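Local coordinates for protein taurine dioxygenase (PDB 5VN6) that probably catalyses the iron- and 2-oxoglutarate-dependent oxygenation of taurine, at residues A[155-161]-A[206-212]; A[110-115]-A[182-187]; A[145-149]-A[235-239]. One frame throughout, in Å; residues are numbered along the deposited sequence.

Interaction 1 (A[155-161]-A[206-212]); sequences DLRARHS and FTTHFTN
Asn212 grips the start of the partner strand with both ends of its side-chain amide. Its ND2 donates to Asp155 O at 2.9 Å, while its OD1 accepts the Arg157 N-H at 2.8 Å, fairly straight (162°). A chi1 of 60°, setting CG between the backbone N and the carbonyl carbon, lets it bridge them. Arg157 O receives Thr211 N, Arg159 N gives to His209 O, and Arg159 O takes Thr208 N at 2.8 Å. The pairs Ala158 with Phe210 and His160 with Thr207 leave Arg159 facing both Thr208 and His209, a beta bulge in the antiparallel pairing of strands 157-160 and 207-210 at the edge of a four-stranded sheet. Phe206 O is used twice, by Ser161 N and by a water that also reaches Ser161 O at 2.7 Å. On the buried face, Leu156 CD1 sits over the centre of the Phe210 ring, 3.9 Å from its centroid, a CH-pi contact; Phe210 also packs on Leu233 of helix 228-237. Thr207 OG1, hydrogen-bonded to Asn204 N, lies over one face of the His160 ring; His160 ND1 is hydrogen-bonded to Ser110 OG. Arg157 NE pairs with Glu186, whose other carboxylate oxygen holds Thr211 OG1.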
loop_
_atom_site.group_PDB
_atom_site.type_symbol
_atom_site.label_atom_id
_atom_site.label_comp_id
_atom_site.label_asym_id
_atom_site.label_seq_id
_atom_site.Cartn_x
_atom_site.Cartn_y
_atom_site.Cartn_z
ATOM N N ASP A 155 -20.427 -17.647 8.481
ATOM C CA ASP A 155 -20.514 -18.043 9.885
ATOM C C ASP A 155 -19.152 -18.333 10.523
ATOM O O ASP A 155 -19.102 -18.805 11.663
ATOM C CB ASP A 155 -21.458 -19.252 10.050
ATOM C CG ASP A 155 -20.985 -20.498 9.305
ATOM O OD1 ASP A 155 -19.782 -20.614 8.988
ATOM O OD2 ASP A 155 -21.836 -21.363 9.008
ATOM N N LEU A 156 -18.054 -18.045 9.833
ATOM C CA LEU A 156 -16.745 -18.349 10.382
ATOM C C LEU A 156 -16.419 -17.445 11.564
ATOM O O LEU A 156 -16.791 -16.273 11.602
ATOM C CB LEU A 156 -15.661 -18.198 9.301
ATOM C CG LEU A 156 -15.597 -19.302 8.246
ATOM C CD1 LEU A 156 -14.474 -19.033 7.200
ATOM C CD2 LEU A 156 -15.418 -20.671 8.935
ATOM N N ARG A 157 -15.695 -18.006 12.526
ATOM C CA ARG A 157 -15.139 -17.273 13.652
ATOM C C ARG A 157 -13.659 -17.614 13.720
ATOM O O ARG A 157 -13.227 -18.661 13.232
ATOM C CB ARG A 157 -15.843 -17.621 14.972
ATOM C CG ARG A 157 -17.360 -17.510 14.879
ATOM C CD ARG A 157 -18.118 -17.909 16.172
ATOM N NE ARG A 157 -17.729 -17.107 17.323
ATOM C CZ ARG A 157 -18.096 -15.838 17.495
ATOM N NH1 ARG A 157 -18.846 -15.233 16.578
ATOM N NH2 ARG A 157 -17.702 -15.165 18.570
ATOM N N ALA A 158 -12.873 -16.727 14.323
ATOM C CA ALA A 158 -11.422 -16.894 14.297
ATOM C C ALA A 158 -10.831 -16.281 15.555
ATOM O O ALA A 158 -11.456 -15.434 16.196
ATOM C CB ALA A 158 -10.821 -16.246 13.045
ATOM N N ARG A 159 -9.616 -16.711 15.910
ATOM C CA ARG A 159 -8.970 -16.253 17.138
ATOM C C ARG A 159 -7.836 -15.272 16.842
ATOM O O ARG A 159 -7.111 -15.426 15.848
ATOM C CB ARG A 159 -8.478 -17.435 17.979
ATOM C CG ARG A 159 -9.617 -17.977 18.878
ATOM C CD ARG A 159 -9.221 -19.076 19.858
ATOM N NE ARG A 159 -10.415 -19.764 20.349
ATOM C CZ ARG A 159 -11.215 -19.313 21.318
ATOM N NH1 ARG A 159 -10.957 -18.175 21.939
ATOM N NH2 ARG A 159 -12.285 -20.007 21.671
ATOM N N HIS A 160 -7.725 -14.248 17.701
ATOM C CA HIS A 160 -6.751 -13.159 17.603
ATOM C C HIS A 160 -5.874 -13.191 18.842
ATOM O O HIS A 160 -6.390 -13.125 19.963
ATOM C CB HIS A 160 -7.447 -11.806 17.512
ATOM C CG HIS A 160 -8.447 -11.710 16.408
ATOM N ND1 HIS A 160 -8.436 -10.682 15.494
ATOM C CD2 HIS A 160 -9.484 -12.511 16.066
ATOM C CE1 HIS A 160 -9.431 -10.844 14.642
ATOM N NE2 HIS A 160 -10.074 -11.955 14.954
ATOM N N SER A 161 -4.563 -13.274 18.651
ATOM C CA SER A 161 -3.677 -13.688 19.729
ATOM C C SER A 161 -2.637 -12.621 20.024
ATOM O O SER A 161 -1.905 -12.199 19.129
ATOM C CB SER A 161 -2.979 -15.013 19.378
ATOM O OG SER A 161 -1.917 -15.263 20.271
ATOM N N PHE A 206 -3.237 -10.072 13.567
ATOM C CA PHE A 206 -3.350 -10.757 14.849
ATOM C C PHE A 206 -4.064 -12.097 14.753
ATOM O O PHE A 206 -3.975 -12.885 15.696
ATOM C CB PHE A 206 -4.101 -9.884 15.865
ATOM C CG PHE A 206 -3.333 -8.674 16.313
ATOM C CD1 PHE A 206 -3.864 -7.403 16.150
ATOM C CD2 PHE A 206 -2.074 -8.805 16.880
ATOM C CE1 PHE A 206 -3.162 -6.280 16.559
ATOM C CE2 PHE A 206 -1.369 -7.690 17.290
ATOM C CZ PHE A 206 -1.918 -6.419 17.130
ATOM N N THR A 207 -4.775 -12.372 13.657
ATOM C CA THR A 207 -5.617 -13.558 13.581
ATOM C C THR A 207 -4.763 -14.791 13.292
ATOM O O THR A 207 -3.975 -14.806 12.334
ATOM C CB THR A 207 -6.678 -13.387 12.492
ATOM O OG1 THR A 207 -7.341 -12.124 12.643
ATOM C CG2 THR A 207 -7.684 -14.506 12.558
ATOM N N THR A 208 -4.920 -15.835 14.111
ATOM C CA THR A 208 -4.095 -17.024 13.910
ATOM C C THR A 208 -4.783 -18.079 13.047
ATOM O O THR A 208 -4.140 -18.653 12.159
ATOM C CB THR A 208 -3.696 -17.642 15.250
ATOM O OG1 THR A 208 -4.874 -18.063 15.946
ATOM C CG2 THR A 208 -2.957 -16.624 16.073
ATOM N N HIS A 209 -6.072 -18.347 13.284
ATOM C CA HIS A 209 -6.756 -19.426 12.573
ATOM C C HIS A 209 -8.261 -19.345 12.803
ATOM O O HIS A 209 -8.728 -18.731 13.769
ATOM C CB HIS A 209 -6.250 -20.791 13.033
ATOM C CG HIS A 209 -6.587 -21.096 14.460
ATOM N ND1 HIS A 209 -6.037 -20.396 15.512
ATOM C CD2 HIS A 209 -7.423 -22.011 15.009
ATOM C CE1 HIS A 209 -6.513 -20.873 16.653
ATOM N NE2 HIS A 209 -7.354 -21.855 16.374
ATOM N N PHE A 210 -9.006 -20.012 11.912
ATOM C CA PHE A 210 -10.438 -20.216 12.094
ATOM C C PHE A 210 -10.664 -21.319 13.116
ATOM O O PHE A 210 -9.945 -22.322 13.128
ATOM C CB PHE A 210 -11.126 -20.630 10.786
ATOM C CG PHE A 210 -10.978 -19.647 9.667
ATOM C CD1 PHE A 210 -11.455 -18.336 9.786
ATOM C CD2 PHE A 210 -10.388 -20.036 8.471
ATOM C CE1 PHE A 210 -11.319 -17.434 8.719
ATOM C CE2 PHE A 210 -10.235 -19.141 7.406
ATOM C CZ PHE A 210 -10.705 -17.851 7.527
ATOM N N THR A 211 -11.695 -21.149 13.948
ATOM C CA THR A 211 -12.039 -22.151 14.949
ATOM C C THR A 211 -13.173 -23.070 14.526
ATOM O O THR A 211 -13.319 -24.149 15.109
ATOM C CB THR A 211 -12.439 -21.485 16.270
ATOM O OG1 THR A 211 -13.435 -20.484 16.019
ATOM C CG2 THR A 211 -11.233 -20.858 16.977
ATOM N N ASN A 212 -13.992 -22.672 13.549
ATOM C CA ASN A 212 -15.183 -23.444 13.201
ATOM C C ASN A 212 -15.259 -23.694 11.698
ATOM O O ASN A 212 -16.353 -23.769 11.125
ATOM C CB ASN A 212 -16.457 -22.754 13.715
ATOM C CG ASN A 212 -16.653 -21.344 13.136
ATOM O OD1 ASN A 212 -15.755 -20.771 12.474
ATOM N ND2 ASN A 212 -17.841 -20.782 13.370
HETATM O O HOH W 1 -18.727 -23.375 10.307
HETATM O O HOH W 2 -1.216 -13.129 16.663
#

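Interaction 2 (A[110-115]-A[182-187]); sequences SWRVAP and YPDAEH
Trp111 turns the edge of its indole against the face of Tyr182 in a T-shaped pair. CZ3 leads, coming within 3.7 Å of Tyr182 CG and lying off-centre above the phenol, with the six-membered ring and the Tyr182 ring at 69° and their centroids 5.1 Å apart. Although the first bond of the Trp111 side chain leaves away from the partner segment, chi1 of 47° brings the indole back toward it. Arg112 CG lies over the indole face near its rim, and the extended chain takes the guanidinium past that rim, where Trp111 CH2 faces the centre of the group; NH1 stops 3.7 Å from Tyr182 CE1, and the guanidinium stands almost perpendicular to the phenol ring. These residues follow the His-X-Asp pair of the metal site, His106 and Asp108, in the loop leading to strand 118-125, so the contact ties the metal-binding loop to strand 185-192. Near the start of the strand, His187 points its NE2 between two loop carbonyls, making weak, bent bonds to Ser110 O at 2.7 Å and to Arg112 O at 2.9 Å; both oxygens approach the imidazole at its edge. Ala185 CB packs against the loop backbone, 3.5 Å from Trp111 O. That oxygen also meets two waters, one reaching Tyr182 O and the other Pro183 O. The indole also makes an edge-to-face pair with Phe206.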
loop_
_atom_site.group_PDB
_atom_site.type_symbol
_atom_site.label_atom_id
_atom_site.label_comp_id
_atom_site.label_asym_id
_atom_site.label_seq_id
_atom_site.Cartn_x
_atom_site.Cartn_y
_atom_site.Cartn_z
ATOM N N SER A 110 -7.394 -6.216 18.400
ATOM C CA SER A 110 -8.425 -7.209 18.130
ATOM C C SER A 110 -8.183 -8.505 18.898
ATOM O O SER A 110 -9.062 -9.378 18.908
ATOM C CB SER A 110 -8.510 -7.464 16.612
ATOM O OG SER A 110 -7.363 -8.158 16.151
ATOM N N TRP A 111 -6.995 -8.669 19.510
ATOM C CA TRP A 111 -6.729 -9.796 20.398
ATOM C C TRP A 111 -7.427 -9.644 21.746
ATOM O O TRP A 111 -7.272 -10.524 22.596
ATOM C CB TRP A 111 -5.219 -9.962 20.634
ATOM C CG TRP A 111 -4.522 -8.665 20.963
ATOM C CD1 TRP A 111 -3.852 -7.848 20.089
ATOM C CD2 TRP A 111 -4.431 -8.033 22.249
ATOM N NE1 TRP A 111 -3.353 -6.751 20.751
ATOM C CE2 TRP A 111 -3.697 -6.836 22.075
ATOM C CE3 TRP A 111 -4.894 -8.364 23.535
ATOM C CZ2 TRP A 111 -3.419 -5.965 23.133
ATOM C CZ3 TRP A 111 -4.620 -7.490 24.587
ATOM C CH2 TRP A 111 -3.896 -6.300 24.376
ATOM N N ARG A 112 -8.148 -8.546 21.966
ATOM C CA ARG A 112 -8.922 -8.329 23.179
ATOM C C ARG A 112 -10.340 -8.827 22.982
ATOM O O ARG A 112 -10.853 -8.877 21.866
ATOM C CB ARG A 112 -8.990 -6.844 23.551
ATOM C CG ARG A 112 -7.719 -6.192 24.026
ATOM C CD ARG A 112 -8.071 -4.844 24.656
ATOM N NE ARG A 112 -6.916 -3.992 24.897
ATOM C CZ ARG A 112 -6.236 -3.968 26.042
ATOM N NH1 ARG A 112 -6.601 -4.747 27.053
ATOM N NH2 ARG A 112 -5.192 -3.161 26.181
ATOM N N VAL A 113 -10.989 -9.140 24.103
ATOM C CA VAL A 113 -12.405 -9.487 24.087
ATOM C C VAL A 113 -13.241 -8.326 23.559
ATOM O O VAL A 113 -14.209 -8.522 22.811
ATOM C CB VAL A 113 -12.843 -9.901 25.505
ATOM C CG1 VAL A 113 -14.339 -10.090 25.574
ATOM C CG2 VAL A 113 -12.121 -11.182 25.913
ATOM N N ALA A 114 -12.888 -7.103 23.941
ATOM C CA ALA A 114 -13.590 -5.899 23.501
ATOM C C ALA A 114 -12.539 -4.967 22.923
ATOM O O ALA A 114 -11.955 -4.143 23.642
ATOM C CB ALA A 114 -14.363 -5.251 24.651
ATOM N N PRO A 115 -12.272 -5.066 21.617
ATOM C CA PRO A 115 -11.274 -4.196 21.015
ATOM C C PRO A 115 -11.744 -2.758 21.009
ATOM O O PRO A 115 -12.958 -2.483 20.988
ATOM C CB PRO A 115 -11.141 -4.748 19.580
ATOM C CG PRO A 115 -11.598 -6.165 19.670
ATOM C CD PRO A 115 -12.650 -6.190 20.747
ATOM N N TYR A 182 -4.304 -12.397 28.759
ATOM C CA TYR A 182 -5.199 -12.101 27.631
ATOM C C TYR A 182 -5.397 -13.328 26.748
ATOM O O TYR A 182 -4.742 -13.450 25.701
ATOM C CB TYR A 182 -4.678 -10.941 26.774
ATOM C CG TYR A 182 -4.349 -9.684 27.542
ATOM C CD1 TYR A 182 -5.357 -8.824 27.962
ATOM C CD2 TYR A 182 -3.034 -9.344 27.826
ATOM C CE1 TYR A 182 -5.065 -7.668 28.677
ATOM C CE2 TYR A 182 -2.727 -8.185 28.518
ATOM C CZ TYR A 182 -3.746 -7.352 28.950
ATOM O OH TYR A 182 -3.441 -6.202 29.645
ATOM N N PRO A 183 -6.322 -14.229 27.109
ATOM C CA PRO A 183 -6.573 -15.412 26.263
ATOM C C PRO A 183 -6.968 -15.024 24.836
ATOM O O PRO A 183 -7.660 -14.027 24.617
ATOM C CB PRO A 183 -7.715 -16.132 26.992
ATOM C CG PRO A 183 -7.639 -15.651 28.416
ATOM C CD PRO A 183 -7.158 -14.225 28.325
ATOM N N ASP A 184 -6.507 -15.824 23.863
ATOM C CA ASP A 184 -6.770 -15.556 22.451
ATOM C C ASP A 184 -8.263 -15.344 22.218
ATOM O O ASP A 184 -9.069 -16.245 22.456
ATOM C CB ASP A 184 -6.274 -16.716 21.573
ATOM C CG ASP A 184 -4.802 -17.078 21.808
ATOM O OD1 ASP A 184 -4.268 -17.864 21.000
ATOM O OD2 ASP A 184 -4.183 -16.625 22.796
ATOM N N ALA A 185 -8.629 -14.158 21.735
ATOM C CA ALA A 185 -10.029 -13.781 21.618
ATOM C C ALA A 185 -10.615 -14.289 20.305
ATOM O O ALA A 185 -10.041 -14.084 19.228
ATOM C CB ALA A 185 -10.187 -12.262 21.723
ATOM N N GLU A 186 -11.768 -14.939 20.395
ATOM C CA GLU A 186 -12.502 -15.352 19.209
ATOM C C GLU A 186 -13.451 -14.232 18.805
ATOM O O GLU A 186 -14.152 -13.667 19.655
ATOM C CB GLU A 186 -13.291 -16.633 19.468
ATOM C CG GLU A 186 -14.141 -17.060 18.285
ATOM C CD GLU A 186 -14.743 -18.449 18.461
ATOM O OE1 GLU A 186 -13.976 -19.428 18.558
ATOM O OE2 GLU A 186 -15.991 -18.549 18.544
ATOM N N HIS A 187 -13.479 -13.926 17.514
ATOM C CA HIS A 187 -14.327 -12.893 16.935
ATOM C C HIS A 187 -14.965 -13.412 15.658
ATOM O O HIS A 187 -14.370 -14.240 14.959
ATOM C CB HIS A 187 -13.527 -11.625 16.601
ATOM C CG HIS A 187 -12.927 -10.971 17.803
ATOM N ND1 HIS A 187 -13.693 -10.471 18.831
ATOM C CD2 HIS A 187 -11.640 -10.740 18.145
ATOM C CE1 HIS A 187 -12.904 -9.964 19.761
ATOM N NE2 HIS A 187 -11.652 -10.097 19.357
HETATM O O HOH W 3 -5.182 -12.577 22.946
HETATM O O HOH W 4 -7.554 -11.295 25.096
#

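Interaction 3 (A[145-149]-A[235-239])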
loop_
_atom_site.group_PDB
_atom_site.type_symbol
_atom_site.label_atom_id
_atom_site.label_comp_id
_atom_site.label_asym_id
_atom_site.label_seq_id
_atom_site.Cartn_x
_atom_site.Cartn_y
_atom_site.Cartn_z
ATOM N N LEU A 145 -15.636 -8.761 -1.838
ATOM C CA LEU A 145 -15.350 -10.191 -1.921
ATOM C C LEU A 145 -16.261 -10.860 -2.943
ATOM O O LEU A 145 -17.372 -10.377 -3.192
ATOM C CB LEU A 145 -15.527 -10.872 -0.560
ATOM C CG LEU A 145 -14.506 -10.503 0.510
ATOM C CD1 LEU A 145 -14.943 -11.125 1.851
ATOM C CD2 LEU A 145 -13.074 -10.938 0.118
ATOM N N PRO A 146 -15.812 -11.937 -3.584
ATOM C CA PRO A 146 -16.700 -12.674 -4.490
ATOM C C PRO A 146 -17.772 -13.431 -3.726
ATOM O O PRO A 146 -17.604 -13.782 -2.551
ATOM C CB PRO A 146 -15.754 -13.628 -5.236
ATOM C CG PRO A 146 -14.473 -13.598 -4.503
ATOM C CD PRO A 146 -14.398 -12.325 -3.733
ATOM N N ASP A 147 -18.891 -13.682 -4.420
ATOM C CA ASP A 147 -20.050 -14.287 -3.771
ATOM C C ASP A 147 -19.706 -15.587 -3.058
ATOM O O ASP A 147 -20.181 -15.834 -1.943
ATOM C CB ASP A 147 -21.164 -14.542 -4.794
ATOM C CG ASP A 147 -21.802 -13.268 -5.279
ATOM O OD1 ASP A 147 -21.733 -12.267 -4.533
ATOM O OD2 ASP A 147 -22.380 -13.272 -6.390
ATOM N N HIS A 148 -18.889 -16.439 -3.682
ATOM C CA HIS A 148 -18.607 -17.729 -3.063
ATOM C C HIS A 148 -17.737 -17.576 -1.820
ATOM O O HIS A 148 -17.766 -18.443 -0.941
ATOM C CB HIS A 148 -17.965 -18.684 -4.077
ATOM C CG HIS A 148 -16.513 -18.415 -4.337
ATOM N ND1 HIS A 148 -16.081 -17.574 -5.341
ATOM C CD2 HIS A 148 -15.395 -18.890 -3.738
ATOM C CE1 HIS A 148 -14.758 -17.527 -5.337
ATOM N NE2 HIS A 148 -14.318 -18.319 -4.374
ATOM N N VAL A 149 -16.953 -16.500 -1.724
ATOM C CA VAL A 149 -16.190 -16.270 -0.497
ATOM C C VAL A 149 -17.117 -15.781 0.605
ATOM O O VAL A 149 -16.962 -16.148 1.774
ATOM C CB VAL A 149 -15.034 -15.274 -0.731
ATOM C CG1 VAL A 149 -14.249 -15.031 0.611
ATOM C CG2 VAL A 149 -14.087 -15.792 -1.817
ATOM N N TYR A 235 -5.890 -15.309 2.310
ATOM C CA TYR A 235 -6.576 -14.545 1.279
ATOM C C TYR A 235 -7.358 -13.384 1.887
ATOM O O TYR A 235 -7.348 -12.270 1.351
ATOM C CB TYR A 235 -7.500 -15.478 0.489
ATOM C CG TYR A 235 -8.460 -14.762 -0.430
ATOM C CD1 TYR A 235 -8.105 -14.438 -1.747
ATOM C CD2 TYR A 235 -9.734 -14.415 0.011
ATOM C CE1 TYR A 235 -9.013 -13.785 -2.598
ATOM C CE2 TYR A 235 -10.627 -13.775 -0.820
ATOM C CZ TYR A 235 -10.267 -13.470 -2.118
ATOM O OH TYR A 235 -11.172 -12.818 -2.900
ATOM N N LEU A 236 -8.032 -13.632 3.011
ATOM C CA LEU A 236 -8.811 -12.592 3.679
ATOM C C LEU A 236 -7.919 -11.489 4.252
ATOM O O LEU A 236 -8.128 -10.306 3.960
ATOM C CB LEU A 236 -9.673 -13.227 4.782
ATOM C CG LEU A 236 -10.777 -14.154 4.282
ATOM C CD1 LEU A 236 -11.658 -14.785 5.417
ATOM C CD2 LEU A 236 -11.666 -13.416 3.230
ATOM N N ILE A 237 -6.908 -11.847 5.057
ATOM C CA ILE A 237 -6.081 -10.800 5.656
ATOM C C ILE A 237 -5.326 -10.018 4.590
ATOM O O ILE A 237 -5.015 -8.836 4.792
ATOM C CB ILE A 237 -5.080 -11.335 6.703
ATOM C CG1 ILE A 237 -3.964 -12.130 6.015
ATOM C CG2 ILE A 237 -5.796 -12.060 7.885
ATOM C CD1 ILE A 237 -2.713 -12.289 6.866
ATOM N N GLY A 238 -4.992 -10.655 3.462
ATOM C CA GLY A 238 -4.330 -9.939 2.382
ATOM C C GLY A 238 -5.208 -8.929 1.658
ATOM O O GLY A 238 -4.701 -8.191 0.806
ATOM N N GLN A 239 -6.516 -8.934 1.911
ATOM C CA GLN A 239 -7.381 -7.939 1.283
ATOM C C GLN A 239 -7.000 -6.537 1.732
ATOM O O GLN A 239 -7.172 -5.578 0.973
ATOM C CB GLN A 239 -8.869 -8.240 1.594
ATOM C CG GLN A 239 -9.396 -9.600 1.056
ATOM C CD GLN A 239 -9.265 -9.742 -0.490
ATOM O OE1 GLN A 239 -9.846 -8.955 -1.252
ATOM N NE2 GLN A 239 -8.500 -10.739 -0.940
#
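Leu145 touches both Tyr235 and Gln239 with one methyl, CD2, which lies 3.9 Å from Tyr235 CE2 and 4.0 Å from Gln239 CG. The leucine and the tyrosine run alongside each other in opposite senses. Val149 enters alongside: its CG1 comes to 4.0 Å from Leu236 CD2 and to a similar distance from Tyr235 CE2, so the same corner of the phenol ring receives both aliphatic residues. At the far end of that ring, Tyr235 OH meets Pro146 CD at 3.4 Å, the two side chains meeting head-on. With CG anti to the backbone N (chi1 169°), the tyrosine ring extends toward helix 147-153. Gln239, a turn later, covers the ring, folding back over it through a bend at chi2 (-59°). The amide NE2 stands above the centre of the ring face and donates to Tyr235 O at 3.0 Å, nearly straight at 165°, a bond that holds the amide there. Pro146 occupies the N-cap position of helix 147-153, so the contact joins the start of that helix to the C-terminal part of helix 228-237. One layer further out, Ile153 touches both Leu145 and Leu236, and Leu201 lies against Leu236 and Gln239. No hydrogen bond crosses between the two segments, and their small interface of 192 Å² therefore rests on van der Waals fit and the exclusion of water from aliphatic and aromatic carbon.

In the fold
Interactions 1 and 2 share one sheet, in which strands 157-160 and 185-192 are neighbours, and their centres lie about 10 Å apart. They meet through a probable hydrogen bond from Arg159 NH1 to Asp184 O at 2.7 Å and through packing of His160 CD2 on His187 CD2 at 3.5 Å. Both approach the metal: the side chain of Phe206 in interaction 1 is about 7 Å from the magnesium ion and that of Trp111 in interaction 2 about 9 Å. Interaction 3 lies away from this site, its centre about 15 Å from that of interaction 1, yet Phe210 CZ touches Leu236 CD1 at 3.8 Å, linking the helices to the sheet. Interactions 2 and 3 do not touch.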